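PDB 3M7N: exosome complex component Rrp42 from Archaeoglobus fulgidus, which probably serves as a non-catalytic subunit of the RNA-degrading archaeal exosome, contributing to the structure of the active site carried by its partner Rrp41. Local coordinates for residues S186-I191 and D209-I214; D12-K17 and R202-V207; D30-V35 and R250-K255; V180-V185 and T216-N221. One frame throughout, in Å; residues are numbered along the deposited sequence.

Contact 1 (S186-I191 and D209-I214)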
loop_
_atom_site.group_PDB
_atom_site.type_symbol
_atom_site.label_atom_id
_atom_site.label_comp_id
_atom_site.label_asym_id
_atom_site.label_seq_id
_atom_site.Cartn_x
_atom_site.Cartn_y
_atom_site.Cartn_z
ATOM N N SER H 186 26.429 -17.969 15.886
ATOM C CA SER H 186 26.766 -17.066 14.798
ATOM C C SER H 186 27.551 -15.879 15.309
ATOM O O SER H 186 27.286 -15.372 16.400
ATOM C CB SER H 186 25.494 -16.577 14.073
ATOM O OG SER H 186 24.860 -15.528 14.803
ATOM N N VAL H 187 28.524 -15.442 14.518
ATOM C CA VAL H 187 29.368 -14.302 14.856
ATOM C C VAL H 187 29.327 -13.285 13.734
ATOM O O VAL H 187 29.698 -13.575 12.595
ATOM C CB VAL H 187 30.850 -14.713 15.073
ATOM C CG1 VAL H 187 31.728 -13.475 15.311
ATOM C CG2 VAL H 187 30.971 -15.706 16.221
ATOM N N THR H 188 28.932 -12.069 14.078
ATOM C CA THR H 188 28.663 -11.049 13.086
ATOM C C THR H 188 29.590 -9.878 13.258
ATOM O O THR H 188 29.706 -9.321 14.348
ATOM C CB THR H 188 27.181 -10.557 13.186
ATOM O OG1 THR H 188 26.309 -11.635 12.829
ATOM C CG2 THR H 188 26.936 -9.352 12.285
ATOM N N SER H 189 30.240 -9.484 12.168
ATOM C CA SER H 189 31.136 -8.351 12.244
ATOM C C SER H 189 30.723 -7.197 11.333
ATOM O O SER H 189 30.253 -7.393 10.208
ATOM C CB SER H 189 32.585 -8.787 11.948
ATOM O OG SER H 189 32.996 -9.817 12.825
ATOM N N LEU H 190 30.907 -5.990 11.841
ATOM C CA LEU H 190 30.802 -4.799 11.034
ATOM C C LEU H 190 32.105 -4.666 10.213
ATOM O O LEU H 190 33.208 -4.690 10.777
ATOM C CB LEU H 190 30.630 -3.604 11.972
ATOM C CG LEU H 190 30.011 -2.286 11.526
ATOM C CD1 LEU H 190 30.695 -1.124 12.242
ATOM C CD2 LEU H 190 30.080 -2.122 10.047
ATOM N N ILE H 191 32.000 -4.526 8.894
ATOM C CA ILE H 191 33.198 -4.314 8.086
ATOM C C ILE H 191 33.337 -2.842 7.708
ATOM O O ILE H 191 32.486 -2.290 7.027
ATOM C CB ILE H 191 33.189 -5.164 6.795
ATOM C CG1 ILE H 191 32.817 -6.621 7.100
ATOM C CG2 ILE H 191 34.523 -5.071 6.091
ATOM C CD1 ILE H 191 33.752 -7.318 8.084
ATOM N N ASP H 209 25.616 -0.308 6.944
ATOM C CA ASP H 209 25.063 -1.628 7.231
ATOM C C ASP H 209 25.851 -2.717 6.499
ATOM O O ASP H 209 25.301 -3.477 5.709
ATOM C CB ASP H 209 23.587 -1.681 6.848
ATOM C CG ASP H 209 22.863 -2.867 7.459
ATOM O OD1 ASP H 209 23.499 -3.634 8.220
ATOM O OD2 ASP H 209 21.650 -3.036 7.183
ATOM N N THR H 210 27.143 -2.786 6.778
ATOM C CA THR H 210 28.058 -3.613 5.992
ATOM C C THR H 210 28.685 -4.681 6.888
ATOM O O THR H 210 29.669 -4.429 7.600
ATOM C CB THR H 210 29.151 -2.747 5.415
ATOM O OG1 THR H 210 29.668 -1.917 6.463
ATOM C CG2 THR H 210 28.589 -1.857 4.343
ATOM N N THR H 211 28.096 -5.868 6.865
ATOM C CA THR H 211 28.460 -6.888 7.818
ATOM C C THR H 211 28.837 -8.235 7.198
ATOM O O THR H 211 28.623 -8.498 6.008
ATOM C CB THR H 211 27.323 -7.123 8.833
ATOM O OG1 THR H 211 26.187 -7.668 8.158
ATOM C CG2 THR H 211 26.941 -5.816 9.554
ATOM N N LEU H 212 29.397 -9.090 8.045
ATOM C CA LEU H 212 29.696 -10.463 7.669
ATOM C C LEU H 212 29.319 -11.337 8.858
ATOM O O LEU H 212 29.679 -11.048 9.998
ATOM C CB LEU H 212 31.175 -10.580 7.278
ATOM C CG LEU H 212 31.822 -11.791 6.581
ATOM C CD1 LEU H 212 32.616 -12.614 7.549
ATOM C CD2 LEU H 212 30.860 -12.662 5.786
ATOM N N THR H 213 28.542 -12.371 8.593
ATOM C CA THR H 213 28.140 -13.312 9.619
ATOM C C THR H 213 28.687 -14.703 9.294
ATOM O O THR H 213 28.541 -15.184 8.176
ATOM C CB THR H 213 26.595 -13.404 9.720
ATOM O OG1 THR H 213 26.057 -12.136 10.100
ATOM C CG2 THR H 213 26.208 -14.423 10.749
ATOM N N ILE H 214 29.316 -15.344 10.273
ATOM C CA ILE H 214 29.776 -16.719 10.119
ATOM C C ILE H 214 29.216 -17.547 11.262
ATOM O O ILE H 214 29.352 -17.169 12.429
ATOM C CB ILE H 214 31.326 -16.825 10.119
ATOM C CG1 ILE H 214 31.896 -16.120 8.899
ATOM C CG2 ILE H 214 31.770 -18.301 10.085
ATOM C CD1 ILE H 214 33.332 -15.773 9.020
#

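Contact 2 (D12-K17 and R202-V207)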
loop_
_atom_site.group_PDB
_atom_site.type_symbol
_atom_site.label_atom_id
_atom_site.label_comp_id
_atom_site.label_asym_id
_atom_site.label_seq_id
_atom_site.Cartn_x
_atom_site.Cartn_y
_atom_site.Cartn_z
ATOM N N ASP H 12 31.159 9.898 12.284
ATOM C CA ASP H 12 32.461 10.545 12.361
ATOM C C ASP H 12 33.219 10.144 13.621
ATOM O O ASP H 12 34.420 9.937 13.578
ATOM C CB ASP H 12 32.318 12.059 12.313
ATOM C CG ASP H 12 32.040 12.578 10.911
ATOM O OD1 ASP H 12 31.773 13.791 10.780
ATOM O OD2 ASP H 12 32.092 11.778 9.950
ATOM N N TYR H 13 32.510 10.035 14.740
ATOM C CA TYR H 13 33.140 9.712 16.008
ATOM C C TYR H 13 33.718 8.288 16.015
ATOM O O TYR H 13 34.871 8.081 16.382
ATOM C CB TYR H 13 32.161 9.897 17.164
ATOM C CG TYR H 13 32.837 9.732 18.503
ATOM C CD1 TYR H 13 33.846 10.597 18.898
ATOM C CD2 TYR H 13 32.476 8.708 19.369
ATOM C CE1 TYR H 13 34.480 10.445 20.116
ATOM C CE2 TYR H 13 33.100 8.552 20.587
ATOM C CZ TYR H 13 34.102 9.422 20.958
ATOM O OH TYR H 13 34.726 9.275 22.176
ATOM N N VAL H 14 32.912 7.320 15.597
ATOM C CA VAL H 14 33.370 5.951 15.447
ATOM C C VAL H 14 34.557 5.880 14.494
ATOM O O VAL H 14 35.548 5.227 14.782
ATOM C CB VAL H 14 32.259 5.051 14.913
ATOM C CG1 VAL H 14 32.792 3.662 14.633
ATOM C CG2 VAL H 14 31.092 5.002 15.898
ATOM N N LEU H 15 34.468 6.562 13.362
ATOM C CA LEU H 15 35.539 6.477 12.379
ATOM C C LEU H 15 36.816 7.111 12.909
ATOM O O LEU H 15 37.919 6.636 12.636
ATOM C CB LEU H 15 35.120 7.079 11.030
ATOM C CG LEU H 15 34.031 6.254 10.333
ATOM C CD1 LEU H 15 33.480 6.942 9.078
ATOM C CD2 LEU H 15 34.518 4.832 10.005
ATOM N N SER H 16 36.660 8.168 13.686
ATOM C CA SER H 16 37.805 8.853 14.275
ATOM C C SER H 16 38.537 7.893 15.228
ATOM O O SER H 16 39.751 7.725 15.155
ATOM C CB SER H 16 37.337 10.129 14.984
ATOM O OG SER H 16 38.298 10.608 15.895
ATOM N N LYS H 17 37.780 7.222 16.085
ATOM C CA LYS H 17 38.349 6.244 16.982
ATOM C C LYS H 17 39.019 5.094 16.239
ATOM O O LYS H 17 40.100 4.633 16.641
ATOM C CB LYS H 17 37.272 5.721 17.924
ATOM C CG LYS H 17 36.686 6.806 18.819
ATOM C CD LYS H 17 37.688 7.335 19.823
ATOM C CE LYS H 17 38.112 6.199 20.775
ATOM N NZ LYS H 17 38.802 6.672 22.035
ATOM N N ARG H 202 24.912 -0.599 18.182
ATOM C CA ARG H 202 24.096 0.252 17.326
ATOM C C ARG H 202 24.870 1.520 16.957
ATOM O O ARG H 202 24.859 1.955 15.804
ATOM C CB ARG H 202 22.745 0.550 17.993
ATOM C CG ARG H 202 21.846 1.553 17.276
ATOM C CD ARG H 202 20.367 1.267 17.577
ATOM N NE ARG H 202 19.508 2.436 17.365
ATOM C CZ ARG H 202 18.216 2.514 17.701
ATOM N NH1 ARG H 202 17.547 3.634 17.477
ATOM N NH2 ARG H 202 17.589 1.488 18.265
ATOM N N GLU H 203 25.583 2.084 17.921
ATOM C CA GLU H 203 26.364 3.277 17.650
ATOM C C GLU H 203 27.378 3.011 16.551
ATOM O O GLU H 203 27.575 3.835 15.663
ATOM C CB GLU H 203 27.076 3.733 18.908
ATOM C CG GLU H 203 26.131 4.153 20.002
ATOM C CD GLU H 203 26.647 5.339 20.767
ATOM O OE1 GLU H 203 25.830 6.210 21.120
ATOM O OE2 GLU H 203 27.869 5.415 21.005
ATOM N N GLU H 204 28.004 1.840 16.594
ATOM C CA GLU H 204 28.961 1.485 15.563
ATOM C C GLU H 204 28.274 1.304 14.217
ATOM O O GLU H 204 28.856 1.621 13.187
ATOM C CB GLU H 204 29.794 0.253 15.958
ATOM C CG GLU H 204 30.796 0.541 17.082
ATOM C CD GLU H 204 31.367 -0.726 17.722
ATOM O OE1 GLU H 204 32.533 -0.692 18.196
ATOM O OE2 GLU H 204 30.649 -1.745 17.749
ATOM N N MET H 205 27.038 0.812 14.222
ATOM C CA MET H 205 26.322 0.604 12.971
ATOM C C MET H 205 26.052 1.935 12.249
ATOM O O MET H 205 25.712 1.947 11.085
ATOM C CB MET H 205 25.010 -0.147 13.202
ATOM C CG MET H 205 25.168 -1.611 13.651
ATOM S SD MET H 205 26.143 -2.662 12.552
ATOM C CE MET H 205 25.206 -2.516 11.023
ATOM N N SER H 206 26.217 3.057 12.937
ATOM C CA SER H 206 26.060 4.342 12.284
ATOM C C SER H 206 26.974 4.455 11.066
ATOM O O SER H 206 26.749 5.255 10.178
ATOM C CB SER H 206 26.388 5.462 13.259
ATOM O OG SER H 206 27.784 5.484 13.477
ATOM N N VAL H 207 28.022 3.652 11.033
ATOM C CA VAL H 207 28.972 3.703 9.936
ATOM C C VAL H 207 28.375 3.218 8.622
ATOM O O VAL H 207 28.719 3.723 7.565
ATOM C CB VAL H 207 30.261 2.907 10.270
ATOM C CG1 VAL H 207 31.155 2.812 9.050
ATOM C CG2 VAL H 207 31.007 3.575 11.433
#

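Contact 3 (D30-V35 and R250-K255)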
loop_
_atom_site.group_PDB
_atom_site.type_symbol
_atom_site.label_atom_id
_atom_site.label_comp_id
_atom_site.label_asym_id
_atom_site.label_seq_id
_atom_site.Cartn_x
_atom_site.Cartn_y
_atom_site.Cartn_z
ATOM N N ASP H 30 37.782 -8.134 18.460
ATOM C CA ASP H 30 37.261 -9.487 18.383
ATOM C C ASP H 30 36.503 -9.826 19.660
ATOM O O ASP H 30 36.269 -11.006 19.968
ATOM C CB ASP H 30 38.398 -10.460 18.152
ATOM C CG ASP H 30 39.444 -10.413 19.262
ATOM O OD1 ASP H 30 39.474 -9.430 20.036
ATOM O OD2 ASP H 30 40.216 -11.389 19.372
ATOM N N GLU H 31 36.079 -8.781 20.375
ATOM C CA GLU H 31 35.438 -8.937 21.690
ATOM C C GLU H 31 33.912 -8.683 21.728
ATOM O O GLU H 31 33.453 -7.573 21.455
ATOM C CB GLU H 31 36.135 -8.016 22.709
ATOM C CG GLU H 31 35.557 -8.087 24.087
ATOM C CD GLU H 31 36.244 -7.140 25.060
ATOM O OE1 GLU H 31 37.193 -6.437 24.647
ATOM O OE2 GLU H 31 35.815 -7.086 26.237
ATOM N N PHE H 32 33.140 -9.702 22.091
ATOM C CA PHE H 32 31.697 -9.556 22.333
ATOM C C PHE H 32 31.403 -8.757 23.600
ATOM O O PHE H 32 32.198 -8.748 24.543
ATOM C CB PHE H 32 31.029 -10.931 22.448
ATOM C CG PHE H 32 30.516 -11.470 21.144
ATOM C CD1 PHE H 32 31.397 -11.953 20.185
ATOM C CD2 PHE H 32 29.142 -11.496 20.876
ATOM C CE1 PHE H 32 30.926 -12.451 18.966
ATOM C CE2 PHE H 32 28.658 -11.985 19.664
ATOM C CZ PHE H 32 29.560 -12.472 18.701
ATOM N N ARG H 33 30.261 -8.081 23.637
ATOM C CA ARG H 33 29.808 -7.507 24.902
ATOM C C ARG H 33 29.362 -8.627 25.841
ATOM O O ARG H 33 29.284 -9.796 25.461
ATOM C CB ARG H 33 28.650 -6.535 24.720
ATOM C CG ARG H 33 28.883 -5.368 23.780
ATOM C CD ARG H 33 28.132 -5.660 22.518
ATOM N NE ARG H 33 27.029 -4.756 22.295
ATOM C CZ ARG H 33 26.056 -4.935 21.399
ATOM N NH1 ARG H 33 25.110 -4.014 21.294
ATOM N NH2 ARG H 33 26.010 -6.005 20.621
ATOM N N LYS H 34 29.067 -8.253 27.076
ATOM C CA LYS H 34 28.571 -9.182 28.059
ATOM C C LYS H 34 27.310 -9.837 27.512
ATOM O O LYS H 34 26.412 -9.160 27.001
ATOM C CB LYS H 34 28.272 -8.411 29.338
ATOM C CG LYS H 34 27.783 -9.228 30.525
ATOM C CD LYS H 34 27.701 -8.296 31.762
ATOM C CE LYS H 34 27.169 -8.988 33.015
ATOM N NZ LYS H 34 25.683 -9.046 33.044
ATOM N N VAL H 35 27.256 -11.158 27.610
ATOM C CA VAL H 35 26.127 -11.927 27.163
ATOM C C VAL H 35 25.407 -12.494 28.372
ATOM O O VAL H 35 26.030 -12.912 29.325
ATOM C CB VAL H 35 26.589 -13.100 26.319
ATOM C CG1 VAL H 35 25.443 -14.047 26.069
ATOM C CG2 VAL H 35 27.188 -12.604 25.027
ATOM N N ARG H 250 33.455 -20.269 19.552
ATOM C CA ARG H 250 33.826 -21.262 20.553
ATOM C C ARG H 250 33.690 -20.685 21.953
ATOM O O ARG H 250 33.073 -21.301 22.807
ATOM C CB ARG H 250 35.261 -21.779 20.333
ATOM C CG ARG H 250 35.363 -23.129 19.611
ATOM C CD ARG H 250 36.617 -23.903 20.055
ATOM N NE ARG H 250 37.729 -22.992 20.309
ATOM C CZ ARG H 250 38.547 -22.522 19.373
ATOM N NH1 ARG H 250 39.522 -21.683 19.703
ATOM N NH2 ARG H 250 38.402 -22.896 18.108
ATOM N N LYS H 251 34.275 -19.514 22.196
ATOM C CA LYS H 251 34.110 -18.859 23.496
ATOM C C LYS H 251 32.627 -18.723 23.852
ATOM O O LYS H 251 32.192 -19.095 24.946
ATOM C CB LYS H 251 34.734 -17.471 23.482
ATOM C CG LYS H 251 36.241 -17.433 23.692
ATOM C CD LYS H 251 36.930 -18.618 23.056
ATOM C CE LYS H 251 38.401 -18.704 23.465
ATOM N NZ LYS H 251 38.891 -20.123 23.350
ATOM N N LEU H 252 31.854 -18.186 22.916
ATOM C CA LEU H 252 30.431 -18.023 23.115
ATOM C C LEU H 252 29.787 -19.330 23.513
ATOM O O LEU H 252 28.946 -19.381 24.416
ATOM C CB LEU H 252 29.781 -17.466 21.839
ATOM C CG LEU H 252 29.990 -15.953 21.717
ATOM C CD1 LEU H 252 29.388 -15.401 20.445
ATOM C CD2 LEU H 252 29.406 -15.248 22.947
ATOM N N ARG H 253 30.186 -20.384 22.815
ATOM C CA ARG H 253 29.602 -21.704 22.968
ATOM C C ARG H 253 29.806 -22.160 24.405
ATOM O O ARG H 253 29.004 -22.905 24.953
ATOM C CB ARG H 253 30.259 -22.666 21.970
ATOM C CG ARG H 253 29.560 -24.001 21.770
ATOM C CD ARG H 253 30.062 -24.701 20.508
ATOM N NE ARG H 253 29.436 -24.161 19.316
ATOM C CZ ARG H 253 30.062 -23.500 18.350
ATOM N NH1 ARG H 253 31.385 -23.298 18.401
ATOM N NH2 ARG H 253 29.346 -23.038 17.318
ATOM N N GLU H 254 30.860 -21.668 25.038
ATOM C CA GLU H 254 31.175 -22.118 26.383
ATOM C C GLU H 254 30.349 -21.406 27.463
ATOM O O GLU H 254 30.412 -21.757 28.641
ATOM C CB GLU H 254 32.691 -22.054 26.623
ATOM C CG GLU H 254 33.167 -21.226 27.804
ATOM C CD GLU H 254 34.692 -21.095 27.824
ATOM O OE1 GLU H 254 35.333 -21.439 26.796
ATOM O OE2 GLU H 254 35.243 -20.650 28.863
ATOM N N LYS H 255 29.549 -20.428 27.054
ATOM C CA LYS H 255 28.628 -19.781 27.974
ATOM C C LYS H 255 27.373 -20.644 28.179
ATOM O O LYS H 255 26.628 -20.453 29.133
ATOM C CB LYS H 255 28.269 -18.362 27.496
ATOM C CG LYS H 255 29.433 -17.374 27.577
ATOM C CD LYS H 255 28.989 -15.926 27.431
ATOM C CE LYS H 255 30.080 -14.944 27.923
ATOM N NZ LYS H 255 29.590 -13.508 28.203
HETATM O O HOH W 1 30.623 -12.102 26.000
#

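Contact 4 (V180-V185 and T216-N221)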
loop_
_atom_site.group_PDB
_atom_site.type_symbol
_atom_site.label_atom_id
_atom_site.label_comp_id
_atom_site.label_asym_id
_atom_site.label_seq_id
_atom_site.Cartn_x
_atom_site.Cartn_y
_atom_site.Cartn_z
ATOM N N VAL H 180 18.370 -32.124 21.397
ATOM C CA VAL H 180 19.240 -31.178 20.705
ATOM C C VAL H 180 20.671 -31.719 20.622
ATOM O O VAL H 180 21.286 -32.003 21.640
ATOM C CB VAL H 180 19.277 -29.813 21.419
ATOM C CG1 VAL H 180 20.190 -28.871 20.674
ATOM C CG2 VAL H 180 17.866 -29.228 21.539
ATOM N N ARG H 181 21.214 -31.827 19.416
ATOM C CA ARG H 181 22.514 -32.472 19.249
ATOM C C ARG H 181 23.634 -31.593 18.690
ATOM O O ARG H 181 24.689 -32.095 18.316
ATOM C CB ARG H 181 22.362 -33.715 18.390
ATOM C CG ARG H 181 21.720 -33.439 17.075
ATOM C CD ARG H 181 21.490 -34.734 16.315
ATOM N NE ARG H 181 20.784 -34.507 15.059
ATOM C CZ ARG H 181 20.500 -35.460 14.178
ATOM N NH1 ARG H 181 20.864 -36.720 14.420
ATOM N NH2 ARG H 181 19.854 -35.145 13.056
ATOM N N ASP H 182 23.430 -30.289 18.637
ATOM C CA ASP H 182 24.529 -29.414 18.226
ATOM C C ASP H 182 24.271 -28.037 18.786
ATOM O O ASP H 182 23.219 -27.779 19.368
ATOM C CB ASP H 182 24.705 -29.377 16.690
ATOM C CG ASP H 182 26.149 -29.053 16.259
ATOM O OD1 ASP H 182 26.641 -29.670 15.290
ATOM O OD2 ASP H 182 26.799 -28.179 16.878
ATOM N N LEU H 183 25.244 -27.156 18.635
ATOM C CA LEU H 183 25.141 -25.851 19.248
ATOM C C LEU H 183 25.657 -24.795 18.262
ATOM O O LEU H 183 26.774 -24.293 18.392
ATOM C CB LEU H 183 25.913 -25.839 20.568
ATOM C CG LEU H 183 25.344 -25.006 21.724
ATOM C CD1 LEU H 183 26.223 -25.101 22.981
ATOM C CD2 LEU H 183 25.140 -23.541 21.312
ATOM N N PRO H 184 24.832 -24.475 17.257
ATOM C CA PRO H 184 25.078 -23.407 16.280
ATOM C C PRO H 184 25.220 -22.059 16.975
ATOM O O PRO H 184 24.342 -21.695 17.773
ATOM C CB PRO H 184 23.790 -23.355 15.451
ATOM C CG PRO H 184 22.986 -24.513 15.843
ATOM C CD PRO H 184 23.503 -25.092 17.113
ATOM N N VAL H 185 26.281 -21.325 16.646
ATOM C CA VAL H 185 26.511 -19.990 17.169
ATOM C C VAL H 185 26.999 -19.172 16.013
ATOM O O VAL H 185 27.866 -19.638 15.234
ATOM C CB VAL H 185 27.603 -19.978 18.246
ATOM C CG1 VAL H 185 27.888 -18.558 18.701
ATOM C CG2 VAL H 185 27.217 -20.895 19.417
ATOM N N THR H 216 29.099 -21.392 13.144
ATOM C CA THR H 216 29.747 -22.683 13.271
ATOM C C THR H 216 28.960 -23.636 14.158
ATOM O O THR H 216 28.110 -23.218 14.954
ATOM C CB THR H 216 31.156 -22.534 13.843
ATOM O OG1 THR H 216 31.058 -21.985 15.157
ATOM C CG2 THR H 216 31.996 -21.606 12.982
ATOM N N ASP H 217 29.251 -24.924 14.005
ATOM C CA ASP H 217 28.713 -25.944 14.887
ATOM C C ASP H 217 29.714 -26.278 15.999
ATOM O O ASP H 217 30.755 -25.630 16.124
ATOM C CB ASP H 217 28.307 -27.207 14.106
ATOM C CG ASP H 217 29.502 -27.957 13.503
ATOM O OD1 ASP H 217 30.654 -27.697 13.890
ATOM O OD2 ASP H 217 29.276 -28.823 12.629
ATOM N N LYS H 218 29.355 -27.283 16.796
ATOM C CA LYS H 218 30.174 -27.877 17.867
ATOM C C LYS H 218 31.659 -28.099 17.552
ATOM O O LYS H 218 32.524 -27.866 18.381
ATOM C CB LYS H 218 29.600 -29.269 18.178
ATOM C CG LYS H 218 28.902 -29.410 19.488
ATOM C CD LYS H 218 28.537 -30.872 19.678
ATOM C CE LYS H 218 28.196 -31.486 18.334
ATOM N NZ LYS H 218 28.274 -32.973 18.342
ATOM N N ASP H 219 31.926 -28.628 16.371
ATOM C CA ASP H 219 33.268 -29.039 15.988
ATOM C C ASP H 219 33.978 -27.984 15.195
ATOM O O ASP H 219 34.947 -28.293 14.505
ATOM C CB ASP H 219 33.195 -30.302 15.119
ATOM C CG ASP H 219 32.477 -31.438 15.811
ATOM O OD1 ASP H 219 32.651 -31.576 17.042
ATOM O OD2 ASP H 219 31.742 -32.190 15.130
ATOM N N ASP H 220 33.478 -26.755 15.243
ATOM C CA ASP H 220 34.092 -25.635 14.515
ATOM C C ASP H 220 33.948 -25.723 12.988
ATOM O O ASP H 220 34.622 -25.003 12.262
ATOM C CB ASP H 220 35.574 -25.469 14.871
ATOM C CG ASP H 220 35.800 -25.053 16.329
ATOM O OD1 ASP H 220 34.827 -24.831 17.084
ATOM O OD2 ASP H 220 36.978 -24.936 16.725
ATOM N N ASN H 221 33.082 -26.597 12.495
ATOM C CA ASN H 221 32.728 -26.514 11.089
ATOM C C ASN H 221 31.896 -25.285 10.855
ATOM O O ASN H 221 31.046 -24.925 11.686
ATOM C CB ASN H 221 31.940 -27.730 10.648
ATOM C CG ASN H 221 32.723 -28.993 10.813
ATOM O OD1 ASN H 221 32.220 -29.982 11.328
ATOM N ND2 ASN H 221 33.981 -28.960 10.407
HETATM O O HOH W 2 26.008 -34.677 19.607
HETATM O O HOH W 3 29.608 -30.881 15.056
#

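Contact 1 (S186-I191 and D209-I214)
Thr188 and Thr213 face each other as an antiparallel non-hydrogen-bonded pair, and their side chains meet through the hydroxyls, Thr188 OG1 lying 2.8 Å from Thr213 OG1. Both residues set OG1 beside the backbone N and opposite the carbonyl carbon (chi1 -66° and -62°), which turns the two oxygens inward to one another. Each methyl then borders the partner's oxygen, with Thr213 CG2 3.5 Å from Thr188 OG1. Paired backbone bonds flank this point: Val187 and Ile214 exchange two, and so do Ser189 and Leu212, where Ser189 N reaches Leu212 O at 2.7 Å and 168°. In between, Thr188 CA brings a C-H to the same Leu212 O at 3.3 Å.

The two segments belong to neighbouring inner strands, 185-192 and 211-216, of the four-stranded antiparallel sheet in the second RNase PH domain; strand 195-198 bonds beyond the first and strand 222-228 beyond the second. Where the ladder runs out, Ile191 N still finds Thr210 O at 2.7 Å, but the return bond comes from a side chain: Thr210 OG1 donates to Ile191 O over 2.9 Å. Leu190 CD2 packs 3.6 Å from that same Thr210 OG1.

Further out, the sheet is covered on both faces. Thr188 and Thr213 lie against Leu149 of helix 148-161, whose Asp150 OD2 is hydrogen-bonded to both Ser186 OG and Thr188 OG1, which is likely to fix the rotation of these two hydroxyls. On the other face Ser189 and Leu212 rest on Leu241 of helix 235-253, joined by Ile191, whose CD1 is 4.2 Å from Leu212 CB.

Contact 2 (D12-K17 and R202-V207)
Val14 and Val207 share one side-chain setting, CG1 anti to the backbone N (chi1 174° and 172°) and CG2 opposite the carbonyl carbon, and it is unlike branches that meet: Val14 CG1 lies 3.7 Å from Val207 CG2. Leu15 reaches the same valine from the next position of the helix, its CD2 4.0 Å from Val207 CG2 and about equally near CG1. The second methyl of Val14 points to the backbone of the short, weakly bonded helix around 202-205, with Val14 CG2 3.7 Å from Glu203 O and 4.1 Å from Ser206 OG.

That carbonyl is engaged from its own side as well. Ser206 OG donates to Glu203 O at 2.7 Å, almost in line with the C=O bond (172°), and Ser206 N adds a second bond to the same oxygen. With an alanine in place of Ser206, Glu203 O would keep only the backbone N bond of the two, and the turn that presents Val207 to Val14 would probably be held less firmly.

Charged groups frame the apolar patch: Glu203 OE1 forms a salt bridge with Lys10, and Glu204 pairs through OE1 with Arg23 and through OE2 with Ser201 N. Val192 of strand 185-192 lies against both Leu15 and Val207. This is plain packing of the N-terminal helix 4-19 against a short helical turn and the residues after it, in the connection between strands 195-198 and 211-216 of the second RNase PH domain.

Contact 3 (D30-V35 and R250-K255)
Between Phe32 and Leu252 the interaction is CH-pi: Leu252 CD1 sits over one face of the ring, 3.5 Å from its centroid and 16° off the normal. It leans toward the far rim, Phe32 CZ being the nearest ring atom to Leu252 CD1 at 3.4 Å. Leu252 carries CG opposite its carbonyl carbon (chi1 -79°), and the fork beyond serves two partners, since the other methyl, CD2, packs 4.0 Å from Val35 CG2.

These apolar touches fasten the C-terminal part of helix 235-253, through Leu252, to the segment that leads into strand 35-39; the helix is from the second RNase PH domain, the strand an outer one of the five-stranded sheet of the first. Leu53 of that sheet contacts Phe32 and Val35.

The polar part is water-mediated. The extended Lys255 chain crosses Val35 obliquely, its CD 3.9 Å from Val35 CB, and its ammonium donates to a water at 2.8 Å from NZ. The water in turn donates to Arg33 O over 2.7 Å. Lys255 NZ also comes within 3.4 Å of Val35 N, but both are donors and no bond forms there. Arg33 itself turns away, its guanidinium held in a salt bridge by Asp199.

Contact 4 (V180-V185 and T216-N221)
Two carboxylates approach each other here: Asp182 OD1 is 3.8 Å from Asp217 OD2, with the group planes 25° apart. Asp182 extends CG anti to its backbone N (chi1 -153°), which carries OD2 into the start of the opposing turn. There OD2 is gripped twice, by Lys218 N at 2.7 Å and 163° on the syn lone pair, and by Leu183 N at 2.6 Å on the anti one. Asp217 opens a type I turn running to Asp220 and builds an Asx turn inside it, OD1 taking Asp219 N at 2.9 Å from above the carboxylate plane.

Were Asp182 an alanine, the amides of Lys218 and Leu183 would lose their shared acceptor, and the turn would probably sit less firmly against segment 180-185. Just before the turn in the chain, Thr216 exchanges two backbone bonds with Val185, the start of the strand pairing, with Val185 N 3.1 Å from Thr216 O. A water links Arg181 O to Lys218 NZ, and Arg253 of the C-terminal helix bonds both Leu183 O and Thr216 OG1.

Two amide donors on OD2, with Lys218 NZ 4.8 Å from Asp182 OD1, would be expected to offset the repulsion between the acids and keep Asp182 ionised.

From the N terminus, helix 4-19 supplies the first half of contact 2, which closes a long loop back to 202-207 and joins that helix to the second RNase PH domain. Contact 3 opens next, at 30-35, and closes last, at 250-255, tying the entry to the first domain's sheet to the end of the C-terminal helix. Contact 4 is nested inside it and contact 1 inside contact 4, the two adjoining in sequence along one strand pair. Contact 2 crosses all three. Leu190 packs on Met205 and Glu204 between contacts 1 and 2, Val187 on Phe32 between 1 and 3, and an Arg250–Asp220 salt bridge joins 3 and 4.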